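Long-range contacts in prolyl-ACP dehydrogenase (Oscillatoria sp., PDB 4IRN), which oxidises a prolyl group carried on an acyl carrier protein in the biosynthesis of anatoxin-a, using FAD as cofactor: residues 196-201 / 243-248; 230-235 / 247-252; 299-304 / 373-378. All coordinates share one frame; numbering follows the deposited sequence.

Interaction 1 of 3, residues 196-201 / 243-248; sequences NGTIAD and TAEVPE
N196 and E245 bring together two loops of the beta-rich middle domain of the acyl-CoA dehydrogenase fold, close to where T195 binds FAD. The main-chain link is a single hydrogen bond from N196 N to E245 O, 2.7 Å long. A water adds a second link: it donates to N196 OD1 and accepts from E245 N, so the backbone N-H and C=O of E245 are both engaged. The amide suits this place because it has a donor as well as an acceptor, and its ND2 bonds to A123 O. Within the loop, N196 O accepts a hydrogen bond from I199 N at 3.0 Å, closing a turn from which the T198 side chain points toward the other segment.

The side-chain hydrogen bond runs from T198 OG1 to E245 OE1 (2.7 Å). The hydroxyl meets the carboxylate on its anti side, 33° out of plane, and the two side chains cross at about a right angle. E245 reaches it with CG anti to its carbonyl carbon (chi1 -77°) and an extended chain beyond. I199 CG2 lies against the same oxygen.

Apolar contact centres on the ring of P247. G197 has no side chain, which lets the ring approach its main chain closely, with P247 CG 3.9 Å from G197 CA. Threonine offers a methyl beside its hydroxyl, and T198 CG2 rests 3.7 Å from P247 CG.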
loop_
_atom_site.group_PDB
_atom_site.type_symbol
_atom_site.label_atom_id
_atom_site.label_comp_id
_atom_site.label_asym_id
_atom_site.label_seq_id
_atom_site.Cartn_x
_atom_site.Cartn_y
_atom_site.Cartn_z
ATOM N N ASN A 196 6.732 28.955 18.095
ATOM C CA ASN A 196 6.392 29.973 19.105
ATOM C C ASN A 196 7.439 31.091 19.290
ATOM O O ASN A 196 7.224 31.988 20.108
ATOM C CB ASN A 196 5.995 29.338 20.464
ATOM C CG ASN A 196 4.857 28.344 20.398
ATOM O OD1 ASN A 196 3.884 28.515 19.645
ATOM N ND2 ASN A 196 4.934 27.295 21.218
ATOM N N GLY A 197 8.532 31.036 18.525
ATOM C CA GLY A 197 9.645 31.979 18.579
ATOM C C GLY A 197 9.280 33.454 18.661
ATOM O O GLY A 197 9.798 34.171 19.520
ATOM N N THR A 198 8.373 33.911 17.781
ATOM C CA THR A 198 7.921 35.304 17.713
ATOM C C THR A 198 7.050 35.771 18.912
ATOM O O THR A 198 6.823 36.971 19.073
ATOM C CB THR A 198 7.262 35.605 16.352
ATOM O OG1 THR A 198 6.484 34.488 15.934
ATOM C CG2 THR A 198 8.280 35.952 15.282
ATOM N N ILE A 199 6.558 34.838 19.730
ATOM C CA ILE A 199 5.727 35.132 20.908
ATOM C C ILE A 199 6.274 34.521 22.216
ATOM O O ILE A 199 5.671 34.712 23.267
ATOM C CB ILE A 199 4.249 34.735 20.680
ATOM C CG1 ILE A 199 4.134 33.237 20.368
ATOM C CG2 ILE A 199 3.626 35.574 19.577
ATOM C CD1 ILE A 199 2.798 32.635 20.513
ATOM N N ALA A 200 7.406 33.798 22.152
ATOM C CA ALA A 200 8.032 33.149 23.314
ATOM C C ALA A 200 8.697 34.119 24.265
ATOM O O ALA A 200 9.269 35.120 23.837
ATOM C CB ALA A 200 9.041 32.105 22.877
ATOM N N ASP A 201 8.646 33.790 25.561
ATOM C CA ASP A 201 9.245 34.555 26.648
ATOM C C ASP A 201 10.512 33.861 27.144
ATOM O O ASP A 201 11.412 34.531 27.656
ATOM C CB ASP A 201 8.237 34.760 27.784
ATOM C CG ASP A 201 7.026 35.571 27.368
ATOM O OD1 ASP A 201 7.171 36.801 27.181
ATOM O OD2 ASP A 201 5.937 34.971 27.188
ATOM N N THR A 243 -1.737 28.809 11.932
ATOM C CA THR A 243 -2.142 29.493 13.155
ATOM C C THR A 243 -1.095 29.286 14.262
ATOM O O THR A 243 -1.334 29.643 15.417
ATOM C CB THR A 243 -3.575 29.110 13.533
ATOM O OG1 THR A 243 -3.621 27.701 13.720
ATOM C CG2 THR A 243 -4.594 29.520 12.467
ATOM N N ALA A 244 0.073 28.720 13.891
ATOM C CA ALA A 244 1.219 28.495 14.774
ATOM C C ALA A 244 2.404 29.241 14.172
ATOM O O ALA A 244 2.705 29.070 12.989
ATOM C CB ALA A 244 1.530 27.006 14.890
ATOM N N GLU A 245 3.042 30.104 14.973
ATOM C CA GLU A 245 4.163 30.929 14.527
ATOM C C GLU A 245 5.506 30.195 14.553
ATOM O O GLU A 245 5.969 29.781 15.620
ATOM C CB GLU A 245 4.196 32.252 15.303
ATOM C CG GLU A 245 3.147 33.240 14.814
ATOM C CD GLU A 245 3.004 34.542 15.573
ATOM O OE1 GLU A 245 3.895 34.872 16.387
ATOM O OE2 GLU A 245 1.993 35.244 15.341
ATOM N N VAL A 246 6.107 30.001 13.366
ATOM C CA VAL A 246 7.384 29.301 13.215
ATOM C C VAL A 246 8.453 30.163 12.474
ATOM O O VAL A 246 8.660 30.007 11.260
ATOM C CB VAL A 246 7.245 27.855 12.644
ATOM C CG1 VAL A 246 8.575 27.106 12.697
ATOM C CG2 VAL A 246 6.170 27.067 13.385
ATOM N N PRO A 247 9.151 31.065 13.203
ATOM C CA PRO A 247 10.208 31.868 12.563
ATOM C C PRO A 247 11.594 31.202 12.655
ATOM O O PRO A 247 11.724 30.072 13.133
ATOM C CB PRO A 247 10.165 33.153 13.387
ATOM C CG PRO A 247 9.841 32.679 14.776
ATOM C CD PRO A 247 9.011 31.422 14.629
ATOM N N GLU A 248 12.634 31.916 12.211
ATOM C CA GLU A 248 14.020 31.480 12.363
ATOM C C GLU A 248 14.587 32.229 13.546
ATOM O O GLU A 248 14.054 33.256 13.936
ATOM C CB GLU A 248 14.857 31.858 11.146
ATOM C CG GLU A 248 14.696 30.986 9.919
ATOM C CD GLU A 248 15.278 31.614 8.676
ATOM O OE1 GLU A 248 16.103 32.546 8.785
ATOM O OE2 GLU A 248 14.960 31.129 7.572
HETATM O O HOH W 1 2.920 29.902 17.699
#

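Interaction 2 of 3, residues 230-235 / 247-252; sequences LILSKP and PELRLE
L230 lies opposite L251 as an antiparallel, non-hydrogen-bonded pair, with both side chains on the same face of the sheet. Its CG stands anti to the backbone N (chi1 -170°), which carries CD1 over the partner strand to lie 3.7 Å from L251 CD2 and equally near L249 CD1. F203 and I205 of strand 202-208 pack against these leucines, so branched apolar residues suit this face.

I231 forms the hydrogen-bonded pair with R250: I231 N donates to R250 O at 2.9 Å, and R250 N returns a bond to I231 O at 2.8 Å. Their side chains leave on the opposite, more exposed face, where the long polar arginine fits and makes a cation-pi contact with Y190.

L232 faces L249 and returns to the apolar side. L249 CD1, which also touches L230, sits 3.9 Å from L232 CG, while L232 CD2 reaches the ring of P247.

At S233 the regular pairing changes. S233 N still donates to E248 O, a longer bond of 3.2 Å, but E248 N is taken by S233 OG (2.9 Å, N-H...O angle 170°) where a strand would offer its carbonyl oxygen. With chi1 at 79°, OG lies between the backbone N and the carbonyl carbon; it accepts from E248 N and donates to K234 O, a double role suited to a small hydroxyl. Past exposed K234, the chain closes in again, P235 CA coming 3.9 Å from P247 CB.

This is an antiparallel strand pair, 230-232 being an outermost strand of a four-stranded sheet, in the beta domain characteristic of acyl-CoA dehydrogenases.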
loop_
_atom_site.group_PDB
_atom_site.type_symbol
_atom_site.label_atom_id
_atom_site.label_comp_id
_atom_site.label_asym_id
_atom_site.label_seq_id
_atom_site.Cartn_x
_atom_site.Cartn_y
_atom_site.Cartn_z
ATOM N N LEU A 230 19.812 37.896 20.684
ATOM C CA LEU A 230 18.737 36.991 20.297
ATOM C C LEU A 230 17.882 37.653 19.189
ATOM O O LEU A 230 17.050 38.514 19.477
ATOM C CB LEU A 230 17.914 36.666 21.558
ATOM C CG LEU A 230 16.863 35.567 21.483
ATOM C CD1 LEU A 230 17.494 34.198 21.649
ATOM C CD2 LEU A 230 15.844 35.754 22.579
ATOM N N ILE A 231 18.129 37.265 17.920
ATOM C CA ILE A 231 17.474 37.813 16.724
ATOM C C ILE A 231 16.470 36.845 16.100
ATOM O O ILE A 231 16.833 35.722 15.742
ATOM C CB ILE A 231 18.541 38.307 15.705
ATOM C CG1 ILE A 231 19.415 39.418 16.342
ATOM C CG2 ILE A 231 17.895 38.769 14.391
ATOM C CD1 ILE A 231 20.763 39.587 15.778
ATOM N N LEU A 232 15.223 37.311 15.940
ATOM C CA LEU A 232 14.136 36.536 15.350
ATOM C C LEU A 232 13.677 37.110 14.017
ATOM O O LEU A 232 13.656 38.332 13.837
ATOM C CB LEU A 232 12.948 36.462 16.313
ATOM C CG LEU A 232 13.114 35.515 17.494
ATOM C CD1 LEU A 232 12.493 36.096 18.732
ATOM C CD2 LEU A 232 12.525 34.146 17.184
ATOM N N SER A 233 13.311 36.219 13.086
ATOM C CA SER A 233 12.803 36.587 11.770
ATOM C C SER A 233 11.274 36.664 11.843
ATOM O O SER A 233 10.689 36.414 12.899
ATOM C CB SER A 233 13.233 35.551 10.734
ATOM O OG SER A 233 12.424 34.386 10.775
ATOM N N LYS A 234 10.627 36.982 10.720
ATOM C CA LYS A 234 9.171 37.012 10.614
ATOM C C LYS A 234 8.733 35.524 10.537
ATOM O O LYS A 234 9.525 34.693 10.052
ATOM C CB LYS A 234 8.780 37.770 9.329
ATOM C CG LYS A 234 7.341 38.251 9.249
ATOM C CD LYS A 234 7.015 38.842 7.872
ATOM C CE LYS A 234 5.524 38.972 7.649
ATOM N NZ LYS A 234 4.936 40.093 8.434
ATOM N N PRO A 235 7.532 35.134 11.050
ATOM C CA PRO A 235 7.132 33.717 10.962
ATOM C C PRO A 235 7.050 33.260 9.503
ATOM O O PRO A 235 6.513 33.974 8.643
ATOM C CB PRO A 235 5.768 33.686 11.663
ATOM C CG PRO A 235 5.717 34.920 12.481
ATOM C CD PRO A 235 6.472 35.938 11.689
ATOM N N PRO A 247 9.151 31.065 13.203
ATOM C CA PRO A 247 10.208 31.868 12.563
ATOM C C PRO A 247 11.594 31.202 12.655
ATOM O O PRO A 247 11.724 30.072 13.133
ATOM C CB PRO A 247 10.165 33.153 13.387
ATOM C CG PRO A 247 9.841 32.679 14.776
ATOM C CD PRO A 247 9.011 31.422 14.629
ATOM N N GLU A 248 12.634 31.916 12.211
ATOM C CA GLU A 248 14.020 31.480 12.363
ATOM C C GLU A 248 14.587 32.229 13.546
ATOM O O GLU A 248 14.054 33.256 13.936
ATOM C CB GLU A 248 14.857 31.858 11.146
ATOM C CG GLU A 248 14.696 30.986 9.919
ATOM C CD GLU A 248 15.278 31.614 8.676
ATOM O OE1 GLU A 248 16.103 32.546 8.785
ATOM O OE2 GLU A 248 14.960 31.129 7.572
ATOM N N LEU A 249 15.713 31.750 14.065
ATOM C CA LEU A 249 16.436 32.362 15.174
ATOM C C LEU A 249 17.931 32.449 14.874
ATOM O O LEU A 249 18.511 31.524 14.287
ATOM C CB LEU A 249 16.174 31.574 16.473
ATOM C CG LEU A 249 16.851 32.048 17.758
ATOM C CD1 LEU A 249 16.318 33.400 18.201
ATOM C CD2 LEU A 249 16.653 31.044 18.857
ATOM N N ARG A 250 18.549 33.570 15.272
ATOM C CA ARG A 250 19.994 33.807 15.134
ATOM C C ARG A 250 20.531 34.331 16.450
ATOM O O ARG A 250 19.907 35.202 17.058
ATOM C CB ARG A 250 20.324 34.762 13.975
ATOM C CG ARG A 250 20.187 34.080 12.618
ATOM C CD ARG A 250 20.338 35.000 11.422
ATOM N NE ARG A 250 20.158 34.263 10.167
ATOM C CZ ARG A 250 20.455 34.740 8.963
ATOM N NH1 ARG A 250 20.949 35.966 8.828
ATOM N NH2 ARG A 250 20.266 33.994 7.882
ATOM N N LEU A 251 21.649 33.753 16.921
ATOM C CA LEU A 251 22.312 34.142 18.166
ATOM C C LEU A 251 23.642 34.797 17.827
ATOM O O LEU A 251 24.494 34.162 17.199
ATOM C CB LEU A 251 22.514 32.932 19.103
ATOM C CG LEU A 251 21.253 32.190 19.519
ATOM C CD1 LEU A 251 21.476 30.703 19.504
ATOM C CD2 LEU A 251 20.790 32.637 20.879
ATOM N N GLU A 252 23.785 36.080 18.191
ATOM C CA GLU A 252 24.990 36.862 17.962
ATOM C C GLU A 252 25.575 37.342 19.282
ATOM O O GLU A 252 25.159 38.375 19.793
ATOM C CB GLU A 252 24.718 38.012 16.963
ATOM C CG GLU A 252 25.191 37.712 15.536
ATOM C CD GLU A 252 26.672 37.433 15.363
ATOM O OE1 GLU A 252 27.492 38.321 15.687
ATOM O OE2 GLU A 252 27.017 36.338 14.859
#

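Interaction 3 of 3, residues 299-304 / 373-378; sequences IRYARS and EIHGAY. With FAD (flavin-adenine dinucleotide), chain J.
Behind the FAD site, which is built where two subunits meet, Y301 and H375 join the C-terminal ends of two helices in a second shell beside the pyrophosphate. Their rings form an offset stack, centroids 4.2 Å apart and planes at 23°. H375 CD2 lies over one face of the tyrosine, 3.5 Å from Y301 CG, displaced toward the rim. Y301 reaches across because its CG is anti to the backbone N (chi1 -163°). The imidazole is held from its other end, since H375 ND1 bonds to A371 O one turn back in its own helix.

Y378 completes the aromatic cluster. Its ring is nearly parallel to that of Y301 but slid aside, so that the two barely overlap; Y378 CD2 comes 3.7 Å from Y301 CE1 and also lies at the edge of the histidine ring.

A tyrosine suits this place because its hydroxyl reaches beyond the stack to a water. Y301 OH donates to that water at 2.6 Å, and the water in turn donates to H375 O and to FAD O2A. The other phosphate is bound directly, A377 N donating to FAD O1P at 3.0 Å. G376, the first residue beyond the helix, has positive phi and lies beside FAD O1P, where the lack of a side chain leaves room for the phosphate.

H160, A162, T163, S169, T195 and F398 of the second subunit bind the same cofactor. Helix 285-304 and helix 350-375 also meet through A302 CB and I374 CG2, 4.4 Å apart; both side chains rest on L322 of helix 316-344, while L416 of a third subunit packs on A302.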
loop_
_atom_site.group_PDB
_atom_site.type_symbol
_atom_site.label_atom_id
_atom_site.label_comp_id
_atom_site.label_asym_id
_atom_site.label_seq_id
_atom_site.Cartn_x
_atom_site.Cartn_y
_atom_site.Cartn_z
ATOM N N ILE A 299 -18.926 9.497 8.342
ATOM C CA ILE A 299 -20.031 8.520 8.474
ATOM C C ILE A 299 -21.345 9.265 8.186
ATOM O O ILE A 299 -22.117 8.822 7.340
ATOM C CB ILE A 299 -20.071 7.757 9.841
ATOM C CG1 ILE A 299 -18.843 6.856 10.017
ATOM C CG2 ILE A 299 -21.351 6.911 9.955
ATOM C CD1 ILE A 299 -18.555 6.398 11.435
ATOM N N ARG A 300 -21.558 10.427 8.856
ATOM C CA ARG A 300 -22.733 11.277 8.667
ATOM C C ARG A 300 -22.956 11.582 7.187
ATOM O O ARG A 300 -24.069 11.406 6.703
ATOM C CB ARG A 300 -22.607 12.593 9.464
ATOM C CG ARG A 300 -22.992 12.473 10.931
ATOM C CD ARG A 300 -23.044 13.828 11.617
ATOM N NE ARG A 300 -22.213 13.870 12.822
ATOM C CZ ARG A 300 -21.278 14.787 13.059
ATOM N NH1 ARG A 300 -21.001 15.712 12.148
ATOM N NH2 ARG A 300 -20.560 14.738 14.171
ATOM N N TYR A 301 -21.889 12.001 6.465
ATOM C CA TYR A 301 -21.952 12.320 5.031
ATOM C C TYR A 301 -22.231 11.083 4.158
ATOM O O TYR A 301 -23.023 11.168 3.214
ATOM C CB TYR A 301 -20.678 13.043 4.563
ATOM C CG TYR A 301 -20.861 13.736 3.237
ATOM C CD1 TYR A 301 -21.434 15.003 3.166
ATOM C CD2 TYR A 301 -20.472 13.123 2.045
ATOM C CE1 TYR A 301 -21.628 15.641 1.944
ATOM C CE2 TYR A 301 -20.652 13.756 0.815
ATOM C CZ TYR A 301 -21.236 15.015 0.771
ATOM O OH TYR A 301 -21.424 15.670 -0.417
ATOM N N ALA A 302 -21.590 9.939 4.482
ATOM C CA ALA A 302 -21.771 8.684 3.745
ATOM C C ALA A 302 -23.193 8.117 3.898
ATOM O O ALA A 302 -23.674 7.401 3.014
ATOM C CB ALA A 302 -20.733 7.663 4.177
ATOM N N ARG A 303 -23.866 8.474 4.997
ATOM C CA ARG A 303 -25.244 8.082 5.271
ATOM C C ARG A 303 -26.245 9.097 4.694
ATOM O O ARG A 303 -27.295 8.700 4.203
ATOM C CB ARG A 303 -25.445 7.916 6.770
ATOM C CG ARG A 303 -24.640 6.755 7.379
ATOM C CD ARG A 303 -24.952 6.666 8.854
ATOM N NE ARG A 303 -26.281 6.056 8.971
ATOM C CZ ARG A 303 -26.856 5.608 10.080
ATOM N NH1 ARG A 303 -26.224 5.692 11.246
ATOM N NH2 ARG A 303 -28.067 5.067 10.034
ATOM N N SER A 304 -25.903 10.393 4.742
ATOM C CA SER A 304 -26.726 11.499 4.246
ATOM C C SER A 304 -26.697 11.660 2.732
ATOM O O SER A 304 -27.757 11.732 2.116
ATOM C CB SER A 304 -26.317 12.819 4.897
ATOM O OG SER A 304 -26.590 12.822 6.289
ATOM N N GLU A 373 -11.982 12.400 -0.010
ATOM C CA GLU A 373 -12.441 11.474 -1.051
ATOM C C GLU A 373 -13.922 11.138 -0.908
ATOM O O GLU A 373 -14.645 11.233 -1.892
ATOM C CB GLU A 373 -11.596 10.199 -1.077
ATOM C CG GLU A 373 -10.211 10.388 -1.678
ATOM C CD GLU A 373 -9.204 9.303 -1.335
ATOM O OE1 GLU A 373 -9.598 8.267 -0.749
ATOM O OE2 GLU A 373 -8.007 9.497 -1.644
ATOM N N ILE A 374 -14.373 10.787 0.319
ATOM C CA ILE A 374 -15.774 10.465 0.654
ATOM C C ILE A 374 -16.721 11.624 0.261
ATOM O O ILE A 374 -17.791 11.372 -0.289
ATOM C CB ILE A 374 -15.902 10.050 2.162
ATOM C CG1 ILE A 374 -15.214 8.697 2.434
ATOM C CG2 ILE A 374 -17.356 10.027 2.656
ATOM C CD1 ILE A 374 -14.709 8.509 3.843
ATOM N N HIS A 375 -16.299 12.881 0.523
ATOM C CA HIS A 375 -17.065 14.099 0.213
ATOM C C HIS A 375 -17.045 14.510 -1.277
ATOM O O HIS A 375 -17.868 15.329 -1.689
ATOM C CB HIS A 375 -16.628 15.266 1.115
ATOM C CG HIS A 375 -17.023 15.103 2.549
ATOM N ND1 HIS A 375 -16.378 14.204 3.377
ATOM C CD2 HIS A 375 -17.957 15.764 3.266
ATOM C CE1 HIS A 375 -16.951 14.331 4.560
ATOM N NE2 HIS A 375 -17.898 15.263 4.544
ATOM N N GLY A 376 -16.138 13.922 -2.061
ATOM C CA GLY A 376 -15.996 14.226 -3.480
ATOM C C GLY A 376 -15.403 15.603 -3.699
ATOM O O GLY A 376 -14.548 16.035 -2.918
ATOM N N ALA A 377 -15.865 16.317 -4.752
ATOM C CA ALA A 377 -15.397 17.681 -5.068
ATOM C C ALA A 377 -15.693 18.636 -3.923
ATOM O O ALA A 377 -14.937 19.579 -3.700
ATOM C CB ALA A 377 -16.058 18.186 -6.333
ATOM N N TYR A 378 -16.785 18.365 -3.182
ATOM C CA TYR A 378 -17.246 19.104 -2.014
ATOM C C TYR A 378 -16.155 19.173 -0.931
ATOM O O TYR A 378 -15.967 20.232 -0.329
ATOM C CB TYR A 378 -18.567 18.487 -1.501
ATOM C CG TYR A 378 -19.119 19.083 -0.223
ATOM C CD1 TYR A 378 -19.483 20.426 -0.153
ATOM C CD2 TYR A 378 -19.325 18.293 0.903
ATOM C CE1 TYR A 378 -19.993 20.979 1.024
ATOM C CE2 TYR A 378 -19.829 18.834 2.084
ATOM C CZ TYR A 378 -20.164 20.177 2.140
ATOM O OH TYR A 378 -20.683 20.712 3.294
HETATM P PA FAD J . -20.567 12.400 -5.557
HETATM O O1A FAD J . -21.505 11.884 -6.584
HETATM O O2A FAD J . -21.104 13.383 -4.505
HETATM O O5B FAD J . -19.802 11.202 -4.836
HETATM C C5B FAD J . -19.770 11.086 -3.399
HETATM C C4B FAD J . -18.752 10.008 -3.150
HETATM O O4B FAD J . -19.368 8.719 -3.303
HETATM C C3B FAD J . -17.561 10.072 -4.104
HETATM O O3B FAD J . -16.359 10.251 -3.371
HETATM C C2B FAD J . -17.584 8.759 -4.898
HETATM O O2B FAD J . -16.327 8.123 -4.745
HETATM C C1B FAD J . -18.639 7.900 -4.198
HETATM N N9A FAD J . -19.585 7.262 -5.107
HETATM C C8A FAD J . -20.684 7.832 -5.702
HETATM N N7A FAD J . -21.322 7.043 -6.533
HETATM C C5A FAD J . -20.595 5.857 -6.482
HETATM C C6A FAD J . -20.755 4.613 -7.136
HETATM N N6A FAD J . -21.691 4.360 -8.048
HETATM N N1A FAD J . -19.867 3.637 -6.839
HETATM C C2A FAD J . -18.894 3.899 -5.967
HETATM N N3A FAD J . -18.643 5.029 -5.304
HETATM C C4A FAD J . -19.530 5.979 -5.601
HETATM N N1 FAD J . -18.343 19.333 -13.663
HETATM C C2 FAD J . -18.835 19.891 -14.838
HETATM O O2 FAD J . -19.870 19.484 -15.361
HETATM N N3 FAD J . -18.169 20.932 -15.445
HETATM C C4 FAD J . -17.004 21.502 -14.992
HETATM O O4 FAD J . -16.492 22.431 -15.617
HETATM C C4X FAD J . -16.481 20.921 -13.745
HETATM N N5 FAD J . -15.386 21.438 -13.231
HETATM C C5X FAD J . -14.922 20.910 -12.027
HETATM C C6 FAD J . -13.752 21.439 -11.479
HETATM C C7 FAD J . -13.225 20.960 -10.286
HETATM C C7M FAD J . -11.929 21.533 -9.762
HETATM C C8 FAD J . -13.897 19.922 -9.603
HETATM C C8M FAD J . -13.377 19.372 -8.298
HETATM C C9 FAD J . -15.064 19.394 -10.145
HETATM C C9A FAD J . -15.592 19.863 -11.350
HETATM N N10 FAD J . -16.777 19.343 -11.937
HETATM C C10 FAD J . -17.230 19.835 -13.134
HETATM C "C1'" FAD J . -17.546 18.319 -11.199
HETATM C "C2'" FAD J . -16.730 17.043 -11.050
HETATM O "O2'" FAD J . -16.777 16.273 -12.249
HETATM C "C3'" FAD J . -17.191 16.239 -9.833
HETATM O "O3'" FAD J . -16.189 16.219 -8.818
HETATM C "C4'" FAD J . -17.668 14.820 -10.141
HETATM O "O4'" FAD J . -18.821 14.969 -10.970
HETATM C "C5'" FAD J . -18.019 14.063 -8.876
HETATM O "O5'" FAD J . -18.781 15.022 -8.112
HETATM P P FAD J . -19.272 14.698 -6.671
HETATM O O1P FAD J . -18.188 14.698 -5.668
HETATM O O2P FAD J . -20.485 15.609 -6.670
HETATM O O3P FAD J . -19.719 13.165 -6.626
HETATM O O HOH W 2 -20.318 14.990 -2.619
#

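In the fold
From the N terminus, the chain passes through the helical N-terminal region before it enters the middle domain. Interaction 1 then closes a long loop that carries 17 residues of strand and contains segment 230-235. Interaction 2 closes a much shorter excursion that begins inside that loop and ends on the same stretch, sharing P247 and E248. The two touch, T198 and E245 both packing on P235, and together they tie the loop beside T195 to an edge of the sheet. Interaction 3 follows in series, joining two helices of the C-terminal domain across a largely helical connection. Its centre lies about 36 Å from that of interaction 1 and about 44 Å from that of interaction 2.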